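Local coordinates for protein fructosyl amine: oxygen oxidoreductase (Aspergillus fumigatus, PDB 3DJE) that oxidatively deglycates fructosyl amino acids (Amadori products), using FAD as its cofactor, at residues L231-L243 with R272-T285. Residues are numbered along the deposited sequence; the frame is centred on the assembly and turned at random.
Sequences LRPTAWTLVHIAL and RGEIKICDEHPGYT. With FSA (1-S-(carboxymethyl)-1-thio-beta-D-fructopyranose), chain D.
I241 meets I277 methyl to methyl, CD1 to CD1 at 3.7 Å, on the face of the antiparallel pair that also carries V239 and I275; V239 CG2 packs against I277 CB, and I275 CD1 reaches on to L243. Paired backbone bonds join V239 to I277 and I241 to I275, and L243 N to G273 O closes that end. On the other face, H240 CD2 lies near K276 CG, while H240 ND1 gives a straight bond (167°) to E274 OE1 at 2.8 Å, in the imidazole plane but from above the carboxylate, whose other oxygen bridges to R433.

The regular ladder of 232-242 with 274-285 is interrupted after V239–I277 and resumes as a single bridge at A235–Y284; between these bridges side chains and a water make the links. T237 OG1, set between backbone N and carbonyl carbon (chi1 38°), donates to D279 OD1 at 2.6 Å and accepts from H281 NE2 at 3.0 Å. H281 ND1 in turn takes the N-H of G283, so both ring nitrogens are held. Water 2 links T237 N to D279 O. W236 NE1 donates to H281 O at 2.9 Å, in the indole plane; G283 CA backs one indole face, and FSA C5 lies over the centre of the opposite one, 3.6 Å from W236 CE2. E280, part of the interruption, grips sugar O3 and O4, one carboxylate oxygen each. The interruption thus builds part of the pocket for the bound fructopyranose, with W236 also touching FAD.

Strand 331-339 pairs with the far edge of 232-242, strand 263-265 sends F265 onto I275 and I277, and helix 307-320 covers I241 and I277 and salt-bridges D279 through R312.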
# COMPACT_ATOMS: atom_id res chain seq x y z
N LEU A 231 -1.54 -5.07 14.69
CA LEU A 231 -1.92 -5.02 13.27
C LEU A 231 -3.40 -5.31 13.03
O LEU A 231 -3.92 -6.28 13.57
CB LEU A 231 -1.06 -5.99 12.43
CG LEU A 231 0.47 -5.83 12.44
CD1 LEU A 231 1.10 -6.96 11.62
CD2 LEU A 231 0.86 -4.48 11.87
N ARG A 232 -4.06 -4.49 12.22
CA ARG A 232 -5.42 -4.78 11.78
C ARG A 232 -5.41 -4.97 10.26
O ARG A 232 -5.41 -3.98 9.51
CB ARG A 232 -6.39 -3.64 12.14
CG ARG A 232 -7.85 -3.96 11.75
CD ARG A 232 -8.77 -2.74 11.90
NE ARG A 232 -8.45 -1.70 10.91
CZ ARG A 232 -8.98 -0.48 10.91
NH1 ARG A 232 -9.83 -0.12 11.88
NH2 ARG A 232 -8.63 0.41 9.97
N PRO A 233 -5.41 -6.24 9.79
CA PRO A 233 -5.57 -6.47 8.36
C PRO A 233 -6.87 -5.85 7.86
O PRO A 233 -7.94 -6.10 8.42
CB PRO A 233 -5.59 -7.99 8.24
CG PRO A 233 -4.80 -8.45 9.41
CD PRO A 233 -5.21 -7.50 10.52
N THR A 234 -6.76 -5.02 6.81
CA THR A 234 -7.90 -4.25 6.30
C THR A 234 -7.78 -4.15 4.78
O THR A 234 -6.67 -4.13 4.23
CB THR A 234 -7.94 -2.84 6.94
OG1 THR A 234 -7.73 -2.96 8.35
CG2 THR A 234 -9.31 -2.19 6.70
N ALA A 235 -8.93 -4.11 4.11
CA ALA A 235 -8.94 -4.18 2.66
C ALA A 235 -9.67 -3.01 2.01
O ALA A 235 -10.66 -2.50 2.55
CB ALA A 235 -9.55 -5.48 2.21
N TRP A 236 -9.18 -2.65 0.82
CA TRP A 236 -9.79 -1.64 -0.03
C TRP A 236 -10.13 -2.25 -1.38
O TRP A 236 -9.79 -3.41 -1.66
CB TRP A 236 -8.92 -0.36 -0.11
CG TRP A 236 -9.02 0.38 1.19
CD1 TRP A 236 -9.93 1.36 1.51
CD2 TRP A 236 -8.26 0.13 2.39
NE1 TRP A 236 -9.77 1.74 2.82
CE2 TRP A 236 -8.75 1.01 3.38
CE3 TRP A 236 -7.19 -0.73 2.71
CZ2 TRP A 236 -8.23 1.05 4.68
CZ3 TRP A 236 -6.66 -0.68 4.01
CH2 TRP A 236 -7.18 0.21 4.98
N THR A 237 -10.83 -1.47 -2.20
CA THR A 237 -11.48 -1.93 -3.39
C THR A 237 -11.00 -1.11 -4.59
O THR A 237 -10.78 0.09 -4.49
CB THR A 237 -13.03 -1.82 -3.23
OG1 THR A 237 -13.35 -0.63 -2.50
CG2 THR A 237 -13.54 -3.01 -2.44
N LEU A 238 -10.81 -1.78 -5.72
CA LEU A 238 -10.39 -1.12 -6.95
C LEU A 238 -11.03 -1.77 -8.17
O LEU A 238 -11.33 -2.98 -8.17
CB LEU A 238 -8.85 -1.14 -7.07
CG LEU A 238 -8.16 -2.48 -7.39
CD1 LEU A 238 -8.03 -2.76 -8.89
CD2 LEU A 238 -6.78 -2.55 -6.71
N VAL A 239 -11.25 -0.95 -9.20
CA VAL A 239 -11.74 -1.43 -10.49
C VAL A 239 -10.94 -0.78 -11.62
O VAL A 239 -10.30 0.25 -11.40
CB VAL A 239 -13.27 -1.13 -10.71
CG1 VAL A 239 -14.10 -1.65 -9.55
CG2 VAL A 239 -13.51 0.38 -10.94
N HIS A 240 -10.98 -1.38 -12.80
CA HIS A 240 -10.52 -0.75 -14.04
C HIS A 240 -11.70 -0.58 -15.01
O HIS A 240 -12.58 -1.44 -15.07
CB HIS A 240 -9.50 -1.64 -14.75
CG HIS A 240 -8.21 -1.84 -14.00
ND1 HIS A 240 -7.11 -2.45 -14.57
CD2 HIS A 240 -7.84 -1.51 -12.74
CE1 HIS A 240 -6.13 -2.50 -13.69
NE2 HIS A 240 -6.54 -1.92 -12.57
N ILE A 241 -11.67 0.51 -15.76
CA ILE A 241 -12.52 0.69 -16.95
C ILE A 241 -11.62 0.83 -18.19
O ILE A 241 -10.72 1.66 -18.20
CB ILE A 241 -13.44 1.92 -16.78
CG1 ILE A 241 -14.50 1.61 -15.73
CG2 ILE A 241 -14.10 2.35 -18.13
CD1 ILE A 241 -15.35 2.81 -15.31
N ALA A 242 -11.87 -0.00 -19.20
CA ALA A 242 -11.08 0.04 -20.44
C ALA A 242 -11.64 1.05 -21.43
O ALA A 242 -12.78 0.93 -21.89
CB ALA A 242 -11.02 -1.34 -21.10
N LEU A 243 -10.83 2.05 -21.76
CA LEU A 243 -11.20 3.02 -22.78
C LEU A 243 -11.00 2.43 -24.16
O LEU A 243 -10.07 1.64 -24.38
CB LEU A 243 -10.37 4.29 -22.63
CG LEU A 243 -10.48 5.11 -21.34
CD1 LEU A 243 -9.47 6.23 -21.35
CD2 LEU A 243 -11.89 5.65 -21.17
N ARG A 272 -3.39 -1.39 -21.62
CA ARG A 272 -4.78 -1.71 -21.96
C ARG A 272 -5.72 -0.51 -22.04
O ARG A 272 -6.92 -0.68 -22.29
CB ARG A 272 -5.36 -2.73 -20.97
CG ARG A 272 -4.67 -4.08 -20.96
CD ARG A 272 -5.35 -5.00 -19.94
NE ARG A 272 -4.77 -6.35 -19.94
CZ ARG A 272 -3.79 -6.76 -19.14
NH1 ARG A 272 -3.23 -5.94 -18.25
NH2 ARG A 272 -3.36 -8.01 -19.24
N GLY A 273 -5.17 0.69 -21.83
CA GLY A 273 -5.96 1.91 -21.80
C GLY A 273 -6.97 1.90 -20.66
O GLY A 273 -8.05 2.49 -20.77
N GLU A 274 -6.61 1.23 -19.57
CA GLU A 274 -7.52 1.08 -18.43
C GLU A 274 -7.32 2.15 -17.38
O GLU A 274 -6.20 2.40 -16.96
CB GLU A 274 -7.36 -0.30 -17.80
CG GLU A 274 -7.96 -1.41 -18.70
CD GLU A 274 -7.74 -2.81 -18.18
OE1 GLU A 274 -6.85 -3.05 -17.33
OE2 GLU A 274 -8.48 -3.70 -18.67
N ILE A 275 -8.42 2.80 -16.99
CA ILE A 275 -8.41 3.74 -15.86
C ILE A 275 -8.69 2.96 -14.59
O ILE A 275 -9.72 2.28 -14.49
CB ILE A 275 -9.47 4.87 -16.02
CG1 ILE A 275 -9.13 5.76 -17.23
CG2 ILE A 275 -9.56 5.74 -14.73
CD1 ILE A 275 -10.27 6.74 -17.65
N LYS A 276 -7.78 3.06 -13.62
CA LYS A 276 -8.00 2.50 -12.31
C LYS A 276 -8.72 3.50 -11.41
O LYS A 276 -8.30 4.66 -11.28
CB LYS A 276 -6.68 2.08 -11.68
CG LYS A 276 -6.87 1.35 -10.35
CD LYS A 276 -5.57 1.23 -9.59
CE LYS A 276 -5.72 1.81 -8.22
NZ LYS A 276 -4.38 2.15 -7.71
N ILE A 277 -9.79 3.03 -10.76
CA ILE A 277 -10.63 3.85 -9.87
C ILE A 277 -10.80 3.15 -8.53
O ILE A 277 -11.08 1.94 -8.48
CB ILE A 277 -12.05 4.07 -10.48
CG1 ILE A 277 -11.95 4.66 -11.89
CG2 ILE A 277 -12.89 4.98 -9.59
CD1 ILE A 277 -12.73 3.88 -12.90
N CYS A 278 -10.64 3.91 -7.45
CA CYS A 278 -10.92 3.42 -6.10
C CYS A 278 -12.01 4.27 -5.45
O CYS A 278 -11.93 5.50 -5.49
CB CYS A 278 -9.69 3.49 -5.22
SG CYS A 278 -8.37 2.36 -5.71
N ASP A 279 -13.00 3.61 -4.87
CA ASP A 279 -13.96 4.26 -3.98
C ASP A 279 -13.35 4.39 -2.59
O ASP A 279 -12.93 3.39 -2.01
CB ASP A 279 -15.28 3.47 -3.92
CG ASP A 279 -15.11 2.01 -3.47
OD1 ASP A 279 -14.28 1.27 -4.06
OD2 ASP A 279 -15.83 1.58 -2.53
N GLU A 280 -13.29 5.60 -2.05
CA GLU A 280 -12.71 5.79 -0.72
C GLU A 280 -13.69 5.45 0.40
O GLU A 280 -14.89 5.73 0.33
CB GLU A 280 -12.12 7.20 -0.57
CG GLU A 280 -11.38 7.50 0.75
CD GLU A 280 -10.13 6.64 1.03
OE1 GLU A 280 -9.63 5.95 0.10
OE2 GLU A 280 -9.64 6.65 2.18
N HIS A 281 -13.15 4.81 1.43
CA HIS A 281 -13.90 4.39 2.62
C HIS A 281 -12.90 3.94 3.68
O HIS A 281 -11.71 3.78 3.37
CB HIS A 281 -14.90 3.28 2.27
CG HIS A 281 -14.29 2.08 1.61
ND1 HIS A 281 -13.52 1.16 2.29
CD2 HIS A 281 -14.32 1.67 0.32
CE1 HIS A 281 -13.12 0.22 1.45
NE2 HIS A 281 -13.60 0.50 0.25
N PRO A 282 -13.35 3.80 4.95
CA PRO A 282 -12.44 3.39 6.02
C PRO A 282 -11.95 1.92 6.02
O PRO A 282 -11.18 1.56 6.91
CB PRO A 282 -13.24 3.70 7.30
CG PRO A 282 -14.35 4.62 6.84
CD PRO A 282 -14.68 4.14 5.48
N GLY A 283 -12.36 1.13 5.04
CA GLY A 283 -11.83 -0.22 4.86
C GLY A 283 -12.77 -1.34 5.28
O GLY A 283 -13.73 -1.10 6.03
N TYR A 284 -12.50 -2.54 4.75
CA TYR A 284 -13.17 -3.78 5.17
C TYR A 284 -12.22 -4.63 6.00
O TYR A 284 -11.08 -4.88 5.59
CB TYR A 284 -13.57 -4.62 3.96
CG TYR A 284 -14.68 -4.07 3.11
CD1 TYR A 284 -16.00 -4.39 3.38
CD2 TYR A 284 -14.40 -3.25 2.02
CE1 TYR A 284 -17.03 -3.89 2.60
CE2 TYR A 284 -15.42 -2.75 1.21
CZ TYR A 284 -16.74 -3.07 1.52
OH TYR A 284 -17.75 -2.58 0.74
N THR A 285 -12.69 -5.09 7.15
CA THR A 285 -12.00 -6.15 7.87
C THR A 285 -12.65 -7.50 7.52
O THR A 285 -13.67 -7.54 6.84
CB THR A 285 -12.08 -5.95 9.39
OG1 THR A 285 -13.46 -5.85 9.77
CG2 THR A 285 -11.32 -4.68 9.81
OAB FSA D . -0.70 7.19 0.31
CAL FSA D . -1.38 7.76 -0.57
OAA FSA D . -1.06 8.89 -1.03
CAH FSA D . -2.64 7.13 -1.12
SAK FSA D . -3.07 5.64 -0.28
C1 FSA D . -4.57 5.37 -1.18
C2 FSA D . -5.52 4.45 -0.40
O2 FSA D . -6.49 3.87 -1.30
C3 FSA D . -6.26 5.22 0.69
O3 FSA D . -7.14 6.20 0.11
C4 FSA D . -7.02 4.29 1.64
O4 FSA D . -7.53 5.04 2.75
C5 FSA D . -6.13 3.17 2.18
O5 FSA D . -5.16 3.69 3.10
C6 FSA D . -5.44 2.46 1.02
O6 FSA D . -4.72 3.43 0.23
O HOH W 1 -9.64 2.89 8.78
O HOH W 2 -10.95 1.54 -2.20